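Local coordinates for putative TRAP PERIPLASMIC SOLUTE BINDING PROTEIN (Haemophilus influenzae, PDB 4PBQ), which binds L-gulonate and probably serves as the periplasmic solute-binding component of a TRAP transporter, handing its ligand to the membrane subunits, at residues E45-K48 with K49-N53; N53-N56 with H57-I61; R62-N66 with N67-G71; I238-K241 with T242-K245; K259-Q262 with E263-E267. All blocks are in the same frame, centred on the assembly; numbering follows the deposited sequence.

Interaction 1: residues E45-K48 with K49-N53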
# COMPACT_ATOMS: atom_id res chain seq x y z
N GLU A 45 -1.18 -19.54 -2.59
CA GLU A 45 -0.73 -20.72 -1.86
C GLU A 45 -1.43 -20.89 -0.52
O GLU A 45 -1.57 -22.03 -0.04
CB GLU A 45 0.78 -20.65 -1.65
CG GLU A 45 1.56 -20.82 -2.92
CD GLU A 45 1.11 -22.04 -3.72
OE1 GLU A 45 0.96 -23.14 -3.10
OE2 GLU A 45 0.87 -21.88 -4.94
N TYR A 46 -1.83 -19.78 0.09
CA TYR A 46 -2.29 -19.80 1.49
C TYR A 46 -3.75 -19.38 1.63
O TYR A 46 -4.51 -20.04 2.32
CB TYR A 46 -1.37 -18.94 2.39
CG TYR A 46 0.06 -19.36 2.26
CD1 TYR A 46 0.46 -20.63 2.66
CD2 TYR A 46 1.00 -18.52 1.69
CE1 TYR A 46 1.77 -21.03 2.49
CE2 TYR A 46 2.31 -18.93 1.52
CZ TYR A 46 2.68 -20.17 1.93
OH TYR A 46 3.98 -20.57 1.77
N PHE A 47 -4.17 -18.31 0.98
CA PHE A 47 -5.53 -17.83 1.14
C PHE A 47 -6.47 -18.69 0.31
O PHE A 47 -7.39 -19.33 0.85
CB PHE A 47 -5.66 -16.35 0.75
CG PHE A 47 -6.96 -15.75 1.13
CD1 PHE A 47 -7.31 -15.60 2.49
CD2 PHE A 47 -7.86 -15.31 0.17
CE1 PHE A 47 -8.54 -15.07 2.87
CE2 PHE A 47 -9.09 -14.75 0.54
CZ PHE A 47 -9.43 -14.63 1.89
N LYS A 48 -6.23 -18.73 -0.99
CA LYS A 48 -7.08 -19.47 -1.93
C LYS A 48 -7.09 -20.95 -1.60
O LYS A 48 -8.15 -21.55 -1.44
CB LYS A 48 -6.56 -19.27 -3.35
CG LYS A 48 -7.28 -20.06 -4.41
CD LYS A 48 -6.70 -19.72 -5.78
CE LYS A 48 -7.23 -20.64 -6.88
NZ LYS A 48 -8.64 -20.37 -7.20
N LYS A 49 -5.91 -21.54 -1.48
CA LYS A 49 -5.87 -22.98 -1.22
C LYS A 49 -6.53 -23.36 0.09
O LYS A 49 -7.24 -24.35 0.16
CB LYS A 49 -4.43 -23.50 -1.26
CG LYS A 49 -3.95 -23.82 -2.63
CD LYS A 49 -2.59 -24.51 -2.62
CE LYS A 49 -2.05 -24.60 -4.04
NZ LYS A 49 -0.72 -25.26 -4.10
N THR A 50 -6.26 -22.62 1.16
CA THR A 50 -6.86 -22.97 2.45
C THR A 50 -8.37 -22.96 2.36
O THR A 50 -9.04 -23.91 2.78
CB THR A 50 -6.41 -22.00 3.57
OG1 THR A 50 -5.00 -22.13 3.76
CG2 THR A 50 -7.15 -22.30 4.88
N ILE A 51 -8.93 -21.89 1.82
CA ILE A 51 -10.37 -21.77 1.75
C ILE A 51 -10.98 -22.86 0.86
O ILE A 51 -11.94 -23.54 1.25
CB ILE A 51 -10.78 -20.38 1.27
CG1 ILE A 51 -10.57 -19.37 2.40
CG2 ILE A 51 -12.24 -20.34 0.84
CD1 ILE A 51 -10.58 -17.89 1.93
N GLU A 52 -10.42 -23.05 -0.33
CA GLU A 52 -11.04 -23.97 -1.29
C GLU A 52 -10.96 -25.40 -0.76
O GLU A 52 -11.92 -26.17 -0.85
CB GLU A 52 -10.38 -23.81 -2.67
CG GLU A 52 -10.66 -22.44 -3.29
CD GLU A 52 -10.10 -22.26 -4.70
OE1 GLU A 52 -9.34 -23.13 -5.19
OE2 GLU A 52 -10.42 -21.22 -5.32
N ASN A 53 -9.83 -25.77 -0.17
CA ASN A 53 -9.71 -27.12 0.38
C ASN A 53 -10.53 -27.36 1.64
O ASN A 53 -11.21 -28.38 1.77
CB ASN A 53 -8.25 -27.45 0.68
CG ASN A 53 -7.45 -27.73 -0.58
OD1 ASN A 53 -7.93 -28.39 -1.50
ND2 ASN A 53 -6.21 -27.25 -0.60
O HOH W 1 -2.86 -23.75 1.92
O HOH W 2 -9.25 -23.45 -7.92
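Three acceptors grip Lys48 NZ: the Glu52 carboxylate in a salt bridge, NZ to OE2 2.7 Å, a water, and the carbonyl oxygen of Ile61. Helix 38-54 is the crossover of a beta-alpha-beta unit between parallel strands 25-30 and 59-64, and this i to i+4 ion pair ties it to the second strand, because Glu52 OE2 also accepts from Ile61 N. The ammonium reaches OE2 on its syn side, 23° out of the carboxylate plane. Lysine suits the place: its chain runs straight and turns only at its last torsion (chi4 71°), which swings NZ over to the acid. The same water donates to Glu52 OE1 (2.8 Å), so ammonium, carboxylate and water close a ring.

Lys49, the next lysine, pairs with the acid one turn earlier instead: its NZ reaches Glu45 OE1 at 2.9 Å. Here the lysine is extended, and the glutamate bends at its second torsion to lie beside it. The helix contains a wider pi-type turn at 45-48, and Thr50 N makes a weak bond to Tyr46 O, whereas Thr50 OG1 donates to that oxygen at 2.6 Å, in the carbonyl plane. Threonine thus supplies a short side-chain bond where the backbone bond is long. A water links the same hydroxyl to Glu45 O. On the buried side, where Ile51 also packs against Phe254 of helix 248-281, Phe47 and Ile51 lie side by side in a CH-pi contact, with Ile51 CD1 3.6 Å from the centroid of the Phe47 ring and 18° off its normal.

Interaction 2: residues N53-N56 with H57-I61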
# COMPACT_ATOMS: atom_id res chain seq x y z
N ASN A 53 -9.83 -25.77 -0.17
CA ASN A 53 -9.71 -27.12 0.38
C ASN A 53 -10.53 -27.36 1.64
O ASN A 53 -11.21 -28.38 1.77
CB ASN A 53 -8.25 -27.45 0.68
CG ASN A 53 -7.45 -27.73 -0.58
OD1 ASN A 53 -7.93 -28.39 -1.50
ND2 ASN A 53 -6.21 -27.25 -0.60
N GLU A 54 -10.46 -26.45 2.59
CA GLU A 54 -11.06 -26.67 3.89
C GLU A 54 -12.57 -26.36 3.95
O GLU A 54 -13.21 -26.62 4.97
CB GLU A 54 -10.26 -25.93 4.96
CG GLU A 54 -8.82 -26.42 4.98
CD GLU A 54 -7.93 -25.83 6.07
OE1 GLU A 54 -8.48 -25.35 7.08
OE2 GLU A 54 -6.68 -25.88 5.90
N THR A 55 -13.14 -25.85 2.86
CA THR A 55 -14.59 -25.69 2.78
C THR A 55 -15.20 -26.67 1.77
O THR A 55 -16.29 -26.44 1.25
CB THR A 55 -15.01 -24.26 2.38
OG1 THR A 55 -14.68 -24.00 1.00
CG2 THR A 55 -14.38 -23.24 3.29
N ASN A 56 -14.50 -27.77 1.49
CA ASN A 56 -15.06 -28.76 0.58
C ASN A 56 -15.42 -28.10 -0.76
O ASN A 56 -16.41 -28.45 -1.40
CB ASN A 56 -16.31 -29.39 1.20
CG ASN A 56 -16.88 -30.54 0.37
OD1 ASN A 56 -16.16 -31.21 -0.38
ND2 ASN A 56 -18.20 -30.76 0.49
N HIS A 57 -14.63 -27.10 -1.13
CA HIS A 57 -14.80 -26.39 -2.40
C HIS A 57 -16.14 -25.65 -2.57
O HIS A 57 -16.59 -25.40 -3.68
CB HIS A 57 -14.56 -27.39 -3.54
CG HIS A 57 -13.14 -27.85 -3.62
ND1 HIS A 57 -12.69 -28.99 -2.99
CD2 HIS A 57 -12.06 -27.30 -4.22
CE1 HIS A 57 -11.39 -29.13 -3.22
NE2 HIS A 57 -10.99 -28.12 -3.97
N LYS A 58 -16.72 -25.24 -1.44
CA LYS A 58 -17.97 -24.48 -1.42
C LYS A 58 -17.75 -23.03 -1.85
O LYS A 58 -18.70 -22.34 -2.28
CB LYS A 58 -18.50 -24.47 0.01
CG LYS A 58 -19.76 -23.66 0.23
CD LYS A 58 -20.26 -23.83 1.66
CE LYS A 58 -21.50 -23.00 1.95
NZ LYS A 58 -22.02 -23.27 3.33
N TYR A 59 -16.52 -22.57 -1.69
CA TYR A 59 -16.10 -21.24 -2.15
C TYR A 59 -14.96 -21.38 -3.12
O TYR A 59 -14.07 -22.21 -2.93
CB TYR A 59 -15.66 -20.33 -0.97
CG TYR A 59 -16.72 -20.22 0.07
CD1 TYR A 59 -16.83 -21.17 1.06
CD2 TYR A 59 -17.66 -19.19 0.03
CE1 TYR A 59 -17.82 -21.12 2.00
CE2 TYR A 59 -18.67 -19.13 0.98
CZ TYR A 59 -18.74 -20.10 1.97
OH TYR A 59 -19.74 -20.05 2.92
N GLU A 60 -14.96 -20.55 -4.14
CA GLU A 60 -13.83 -20.45 -5.06
C GLU A 60 -13.32 -19.03 -5.01
O GLU A 60 -14.13 -18.12 -5.14
CB GLU A 60 -14.28 -20.78 -6.49
CG GLU A 60 -13.18 -20.59 -7.51
CD GLU A 60 -13.56 -21.12 -8.88
OE1 GLU A 60 -14.03 -20.33 -9.72
OE2 GLU A 60 -13.37 -22.33 -9.11
N ILE A 61 -12.02 -18.86 -4.78
CA ILE A 61 -11.42 -17.54 -4.70
C ILE A 61 -10.67 -17.31 -6.01
O ILE A 61 -9.57 -17.85 -6.20
CB ILE A 61 -10.44 -17.42 -3.52
CG1 ILE A 61 -11.07 -17.95 -2.21
CG2 ILE A 61 -9.96 -15.97 -3.39
CD1 ILE A 61 -12.34 -17.24 -1.73
O HOH W 3 -8.29 -28.17 -4.17
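With chi1 at 71°, Thr55 OG1 sits between its own backbone N and carbonyl carbon, which carries the hydroxyl to Lys58 N and to the rim of the Tyr59 ring. The N-H of Lys58 makes a weak bond to Thr55 OG1 (3.4 Å), while the hydroxyl's main partner is Ile51 O, one helical turn back. Threonine also turns its carbon skeleton to the tyrosine: CB lies in the ring plane at the edge, 3.8 Å from Tyr59 CD1, and the two side chains cross at about a right angle.

Lys58 N has a stronger bond to Thr55 O, 3.0 Å, with the donor 53° out of the carbonyl plane. That bond closes a type I' turn whose middle residues, Asn56 and His57, both have positive phi. Asn56 is at the same time the C-prime residue of a Schellman motif that ends helix 38-54: His57 N reaches back to Glu52 O, and Asn56 N makes a weak bond to Asn53 O. Asparagine tolerates this left-handed backbone well. The chain is thereby reversed into strand 59-64, the second strand of a beta-alpha-beta unit, and pairs with Thr25 and Ile27 of strand 25-30.

On the outer side, Asn53 and His57 run alongside each other with amide and imidazole planes 88° apart. Their polar ends meet through one water, which donates to Asn53 OD1 at 2.7 Å and lies in the ring plane, 2.7 Å from His57 NE2. Lys58 and Tyr59 instead send their ends to a single carboxylate, Asp250: NZ in a salt bridge, OH in a hydrogen bond.

Interaction 3: residues R62-N66 with N67-G71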
# COMPACT_ATOMS: atom_id res chain seq x y z
N ARG A 62 -11.29 -16.58 -6.94
CA ARG A 62 -10.71 -16.37 -8.27
C ARG A 62 -9.83 -15.09 -8.24
O ARG A 62 -10.34 -14.03 -7.98
CB ARG A 62 -11.79 -16.23 -9.35
CG ARG A 62 -12.69 -17.46 -9.45
CD ARG A 62 -13.48 -17.45 -10.75
NE ARG A 62 -12.63 -17.78 -11.90
CZ ARG A 62 -12.93 -17.48 -13.16
NH1 ARG A 62 -12.10 -17.81 -14.14
NH2 ARG A 62 -14.07 -16.85 -13.44
N LEU A 63 -8.55 -15.23 -8.53
CA LEU A 63 -7.60 -14.12 -8.41
C LEU A 63 -7.51 -13.30 -9.71
O LEU A 63 -7.45 -13.85 -10.83
CB LEU A 63 -6.21 -14.62 -8.02
CG LEU A 63 -6.20 -15.48 -6.76
CD1 LEU A 63 -4.77 -15.85 -6.40
CD2 LEU A 63 -6.87 -14.77 -5.56
N TYR A 64 -7.47 -11.99 -9.55
CA TYR A 64 -7.39 -11.06 -10.67
C TYR A 64 -6.33 -10.00 -10.36
O TYR A 64 -6.63 -8.95 -9.82
CB TYR A 64 -8.73 -10.39 -10.90
CG TYR A 64 -9.80 -11.30 -11.47
CD1 TYR A 64 -9.94 -11.51 -12.84
CD2 TYR A 64 -10.69 -11.95 -10.62
CE1 TYR A 64 -10.95 -12.33 -13.36
CE2 TYR A 64 -11.70 -12.77 -11.12
CZ TYR A 64 -11.82 -12.96 -12.48
OH TYR A 64 -12.83 -13.78 -12.95
N PRO A 65 -5.07 -10.28 -10.72
CA PRO A 65 -4.00 -9.34 -10.43
C PRO A 65 -3.97 -8.21 -11.47
O PRO A 65 -4.78 -8.16 -12.39
CB PRO A 65 -2.76 -10.22 -10.56
CG PRO A 65 -3.14 -11.17 -11.71
CD PRO A 65 -4.59 -11.48 -11.44
N ASN A 66 -3.03 -7.30 -11.31
CA ASN A 66 -2.65 -6.35 -12.34
C ASN A 66 -3.82 -5.53 -12.92
O ASN A 66 -3.88 -5.28 -14.11
CB ASN A 66 -1.93 -7.07 -13.47
CG ASN A 66 -1.07 -6.14 -14.29
OD1 ASN A 66 -0.68 -5.05 -13.83
ND2 ASN A 66 -0.77 -6.55 -15.52
N ASN A 67 -4.75 -5.11 -12.04
CA ASN A 67 -5.86 -4.24 -12.39
C ASN A 67 -6.82 -4.84 -13.42
O ASN A 67 -7.56 -4.13 -14.09
CB ASN A 67 -5.34 -2.89 -12.93
CG ASN A 67 -4.42 -2.20 -11.97
OD1 ASN A 67 -4.76 -1.99 -10.84
ND2 ASN A 67 -3.21 -1.86 -12.43
N GLN A 68 -6.84 -6.17 -13.50
CA GLN A 68 -7.75 -6.83 -14.42
C GLN A 68 -9.23 -6.41 -14.21
O GLN A 68 -9.96 -6.21 -15.19
CB GLN A 68 -7.57 -8.35 -14.31
CG GLN A 68 -6.29 -8.82 -15.01
CD GLN A 68 -5.97 -10.28 -14.72
OE1 GLN A 68 -6.72 -10.97 -14.03
NE2 GLN A 68 -4.82 -10.74 -15.22
N LEU A 69 -9.66 -6.30 -12.94
CA LEU A 69 -11.04 -5.94 -12.62
C LEU A 69 -11.19 -4.42 -12.49
O LEU A 69 -12.26 -3.95 -12.10
CB LEU A 69 -11.52 -6.59 -11.33
CG LEU A 69 -11.51 -8.11 -11.29
CD1 LEU A 69 -11.96 -8.56 -9.91
CD2 LEU A 69 -12.43 -8.65 -12.38
N GLY A 70 -10.13 -3.71 -12.83
CA GLY A 70 -10.12 -2.25 -12.81
C GLY A 70 -8.99 -1.78 -11.91
O GLY A 70 -8.38 -2.54 -11.16
N GLY A 71 -8.72 -0.49 -11.99
CA GLY A 71 -7.78 0.11 -11.07
C GLY A 71 -8.21 0.08 -9.62
O GLY A 71 -9.33 -0.22 -9.27
O HOH W 4 -7.93 -6.51 -10.43
O HOH W 5 -1.70 -2.99 -15.20
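Leu69 lies over one face of the Tyr64 ring, its CD2 3.9 Å from the ring centroid and 14° off the normal, a CH-pi contact. The leucine branch point follows it in, CG lying 3.6 Å from Tyr64 CB, so that the forked side chain straddles the inner part of the ring. The Gln68 amide arrives obliquely, its plane 83° from that of the ring, with OE1 3.5 Å from Tyr64 CD1. The same oxygen rests against Pro65 CD at 3.4 Å. At the outer end, Tyr64 OH lies over a face of the Arg62 guanidinium.

Two consecutive turns carry the chain from strand 59-64 to helix 72-81. The first, of type I', spans Pro65 to Gln68 and is closed by Gln68 N to Pro65 O, 3.1 Å; Asn66 and Asn67 accept its positive phi angles. The second, of type I, is closed by Gly70 N to Asn67 O, 2.9 Å; at Gly70 a phi of 123° would jam a CB against the preceding carbonyl and calls for glycine. Gly71 is the N-cap residue, followed by Glu72 of the L-gulonate pocket, and Asn67 touches pocket residue Tyr32.

A water bridges the two arms beyond the first turn, donating to Tyr64 O (2.8 Å) and accepting from Leu69 N. The connection therefore relies on one CH-pi contact, two turn bonds and bridging water, in keeping with its surface position.

Interaction 4: residues I238-K241 with T242-K245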
# COMPACT_ATOMS: atom_id res chain seq x y z
N ILE A 238 -12.85 -8.27 2.16
CA ILE A 238 -13.98 -8.97 1.54
C ILE A 238 -15.18 -8.02 1.65
O ILE A 238 -15.37 -7.34 2.66
CB ILE A 238 -14.21 -10.35 2.20
CG1 ILE A 238 -15.31 -11.14 1.50
CG2 ILE A 238 -14.55 -10.23 3.62
CD1 ILE A 238 -15.03 -12.68 1.58
N SER A 239 -15.95 -7.91 0.58
CA SER A 239 -17.18 -7.14 0.64
C SER A 239 -18.07 -7.60 1.77
O SER A 239 -18.28 -8.81 1.98
CB SER A 239 -17.94 -7.28 -0.67
OG SER A 239 -19.21 -6.65 -0.60
N LEU A 240 -18.63 -6.66 2.51
CA LEU A 240 -19.53 -7.01 3.60
C LEU A 240 -20.78 -7.73 3.09
O LEU A 240 -21.33 -8.59 3.77
CB LEU A 240 -19.90 -5.76 4.39
CG LEU A 240 -20.48 -5.98 5.79
CD1 LEU A 240 -19.49 -6.70 6.70
CD2 LEU A 240 -20.89 -4.66 6.37
N LYS A 241 -21.23 -7.37 1.89
CA LYS A 241 -22.37 -8.05 1.28
C LYS A 241 -22.08 -9.52 1.08
O LYS A 241 -22.96 -10.36 1.30
CB LYS A 241 -22.75 -7.40 -0.04
CG LYS A 241 -23.35 -6.00 0.11
CD LYS A 241 -23.60 -5.37 -1.26
CE LYS A 241 -24.73 -4.34 -1.23
NZ LYS A 241 -24.54 -3.28 -0.19
N THR A 242 -20.85 -9.84 0.66
CA THR A 242 -20.40 -11.22 0.57
C THR A 242 -20.24 -11.87 1.95
O THR A 242 -20.72 -13.00 2.19
CB THR A 242 -19.08 -11.28 -0.19
OG1 THR A 242 -19.33 -10.94 -1.57
CG2 THR A 242 -18.45 -12.64 -0.10
N TRP A 243 -19.59 -11.17 2.86
CA TRP A 243 -19.33 -11.69 4.20
C TRP A 243 -20.62 -12.05 4.93
O TRP A 243 -20.68 -13.07 5.60
CB TRP A 243 -18.56 -10.63 4.98
CG TRP A 243 -17.86 -11.07 6.24
CD1 TRP A 243 -18.07 -10.56 7.50
CD2 TRP A 243 -16.81 -12.05 6.38
NE1 TRP A 243 -17.24 -11.17 8.40
CE2 TRP A 243 -16.45 -12.08 7.75
CE3 TRP A 243 -16.15 -12.91 5.49
CZ2 TRP A 243 -15.48 -12.95 8.26
CZ3 TRP A 243 -15.17 -13.75 5.98
CH2 TRP A 243 -14.84 -13.76 7.35
N ASN A 244 -21.67 -11.25 4.77
CA ASN A 244 -22.91 -11.50 5.48
C ASN A 244 -23.73 -12.67 4.93
O ASN A 244 -24.79 -12.99 5.46
CB ASN A 244 -23.76 -10.22 5.52
CG ASN A 244 -23.20 -9.17 6.46
OD1 ASN A 244 -22.40 -9.46 7.34
ND2 ASN A 244 -23.63 -7.93 6.26
N LYS A 245 -23.24 -13.29 3.87
CA LYS A 245 -23.85 -14.50 3.32
C LYS A 245 -23.10 -15.75 3.78
O LYS A 245 -23.53 -16.89 3.50
CB LYS A 245 -23.82 -14.43 1.80
CG LYS A 245 -24.68 -13.32 1.18
CD LYS A 245 -24.43 -13.26 -0.35
CE LYS A 245 -25.09 -12.08 -1.00
NZ LYS A 245 -26.57 -12.14 -0.92
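Trp243 N donates to Ser239 O at 2.8 Å and Asn244 N to Leu240 O at 2.9 Å, the backbone bonds of a strand-to-helix junction where strand 231-239 gives way at N-cap residue Ser239 to the short helix 240-243. Ser239 OG takes a weak capping bond from Lys241 N, 3.3 Å, and is also hydrogen-bonded to Leu79 O, a double use that suits a small buried hydroxyl.

Much of the apolar packing comes from Ile238, next to last in the strand. It has CG2 between its backbone N and carbonyl carbon and CG1 anti to that N (chi1 -176°), so its two branches part: CG2 goes to Trp243 CE3 at 3.6 Å, while CD1 meets Thr242 CG2 at 3.8 Å. A beta-branched residue can thus serve two neighbours, each crossed at about a right angle. Leu240 CD1 adds a looser contact with Trp243 CD1. Trp243 also packs beside strand 136-151, on Lys137 and Leu139.

Polar side chains at the solvent side make looser contacts. Asn244 lays ND2 3.7 Å from Leu240 CG, and the Lys245 chain runs beside a carbonyl, its CG 3.4 Å from Lys241 O.

Interaction 5: residues K259-Q262 with E263-E267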
# COMPACT_ATOMS: atom_id res chain seq x y z
N LYS A 259 -5.12 -15.19 8.28
CA LYS A 259 -4.02 -15.16 9.26
C LYS A 259 -2.76 -15.82 8.70
O LYS A 259 -1.66 -15.25 8.81
CB LYS A 259 -4.44 -15.84 10.56
CG LYS A 259 -3.33 -15.93 11.62
CD LYS A 259 -3.86 -16.55 12.91
CE LYS A 259 -2.81 -16.53 14.02
NZ LYS A 259 -1.54 -17.19 13.60
N LEU A 260 -2.92 -17.00 8.08
CA LEU A 260 -1.82 -17.68 7.40
C LEU A 260 -1.28 -16.83 6.23
O LEU A 260 -0.06 -16.65 6.10
CB LEU A 260 -2.27 -19.05 6.87
CG LEU A 260 -1.19 -19.96 6.25
CD1 LEU A 260 -0.11 -20.34 7.27
CD2 LEU A 260 -1.84 -21.23 5.66
N TYR A 261 -2.19 -16.29 5.41
CA TYR A 261 -1.79 -15.36 4.35
C TYR A 261 -0.91 -14.24 4.93
O TYR A 261 0.16 -13.94 4.40
CB TYR A 261 -3.01 -14.77 3.64
CG TYR A 261 -2.65 -13.54 2.83
CD1 TYR A 261 -2.17 -13.67 1.54
CD2 TYR A 261 -2.73 -12.27 3.38
CE1 TYR A 261 -1.81 -12.57 0.79
CE2 TYR A 261 -2.35 -11.17 2.65
CZ TYR A 261 -1.89 -11.33 1.34
OH TYR A 261 -1.49 -10.25 0.57
N GLN A 262 -1.36 -13.65 6.03
CA GLN A 262 -0.69 -12.47 6.58
C GLN A 262 0.73 -12.83 7.04
O GLN A 262 1.69 -12.11 6.72
CB GLN A 262 -1.50 -11.86 7.72
CG GLN A 262 -0.85 -10.64 8.32
CD GLN A 262 -1.77 -9.90 9.26
OE1 GLN A 262 -2.97 -9.74 8.99
NE2 GLN A 262 -1.22 -9.46 10.37
N GLU A 263 0.86 -13.91 7.80
CA GLU A 263 2.17 -14.32 8.29
C GLU A 263 3.10 -14.60 7.12
O GLU A 263 4.25 -14.16 7.11
CB GLU A 263 2.07 -15.59 9.15
CG GLU A 263 3.41 -16.26 9.44
CD GLU A 263 3.28 -17.73 9.88
OE1 GLU A 263 2.14 -18.17 10.19
OE2 GLU A 263 4.31 -18.44 9.90
N LYS A 264 2.61 -15.35 6.14
CA LYS A 264 3.45 -15.78 5.03
C LYS A 264 3.79 -14.62 4.10
O LYS A 264 4.90 -14.58 3.53
CB LYS A 264 2.77 -16.91 4.25
CG LYS A 264 2.62 -18.19 5.07
CD LYS A 264 3.98 -18.84 5.34
CE LYS A 264 3.80 -20.26 5.83
NZ LYS A 264 4.72 -20.57 6.95
N GLU A 265 2.84 -13.70 3.92
CA GLU A 265 3.05 -12.58 3.03
C GLU A 265 4.08 -11.59 3.59
O GLU A 265 4.92 -11.11 2.85
CB GLU A 265 1.76 -11.83 2.70
CG GLU A 265 1.90 -10.88 1.48
CD GLU A 265 2.38 -9.48 1.81
OE1 GLU A 265 2.34 -9.12 3.00
OE2 GLU A 265 2.78 -8.73 0.87
N TRP A 266 4.01 -11.29 4.88
CA TRP A 266 5.03 -10.44 5.51
C TRP A 266 6.41 -11.06 5.33
O TRP A 266 7.33 -10.39 4.90
CB TRP A 266 4.74 -10.19 6.99
CG TRP A 266 3.78 -9.06 7.20
CD1 TRP A 266 2.42 -9.16 7.33
CD2 TRP A 266 4.10 -7.65 7.27
NE1 TRP A 266 1.87 -7.89 7.45
CE2 TRP A 266 2.87 -6.96 7.45
CE3 TRP A 266 5.29 -6.90 7.21
CZ2 TRP A 266 2.81 -5.57 7.54
CZ3 TRP A 266 5.22 -5.52 7.32
CH2 TRP A 266 3.98 -4.87 7.49
N GLU A 267 6.54 -12.34 5.67
CA GLU A 267 7.80 -13.05 5.53
C GLU A 267 8.33 -13.01 4.09
O GLU A 267 9.51 -12.68 3.85
CB GLU A 267 7.61 -14.50 5.99
CG GLU A 267 8.83 -15.39 5.87
CD GLU A 267 8.61 -16.77 6.47
OE1 GLU A 267 7.68 -17.49 6.03
OE2 GLU A 267 9.38 -17.13 7.38
O HOH W 6 0.39 -16.80 11.79
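Four successive i to i+4 bonds, from Glu263 N to Lys259 O through Trp266 N to Gln262 O, keep these turns of helix 248-281 regular, the shortest being Glu265 N to Tyr261 O at 2.7 Å. Tyr261 and Glu265 lie side by side on a buried face. The methylene carbons of the glutamate do the touching: CB stands 4.1 Å from the centroid of the Tyr261 ring, 18° off the normal, and CG reaches Tyr261 OH at 3.6 Å. The chain bends at chi2 (-88°), and the carboxylate plane lies 19° from that of the ring, with OE1 accepting from Met143 N.

Trp266 turns its edge to the helix, with CD1 3.1 Å from Gln262 O in the ring plane and 3.7 Å from Gln262 CG. Its indole N-H is given to Tyr141 O, while the Gln262 amide donates to Glu120 OE2 and accepts weakly from Tyr141 N. These residues thus attach the long helix to strand 136-151, and Leu260 and Lys264 pack on Tyr46 of helix 38-54 from the side, touching each other at Leu260 CD1 to Lys264 CG, 4.1 Å. A long helix of this kind, running past both lobes, is a feature of TRAP solute-binding proteins.

On the exposed side, Lys259 NZ and Glu263 OE1 are bridged by one water, 2.7 Å from each. Their opposite charges probably attract through it, whereas the polar ends of Glu265, Trp266 and Gln262 are met by backbone groups of strand 136-151 or by Glu120, which probably restrains their rotamers.

In the fold
From the N terminus, interaction 1 lies on helix 38-54, interaction 2 turns the end of that helix into strand 59-64, and interaction 3 leads from the same strand to helix 72-81. Interactions 1 and 2 share Asn53 and touch; they lie on the helix and the second strand of one beta-alpha-beta unit. Much later, interaction 4 ends strand 231-239, which belongs to the same mixed sheet, and interaction 5 follows on helix 248-281. Each is a local contact within continuous chain; 1 and 2 abut at Asn53 and the others follow in series, so none nests or crosses. Yet interaction 5 packs against interaction 1 through Tyr46, joining the two helices, although their sequences lie about 200 residues apart.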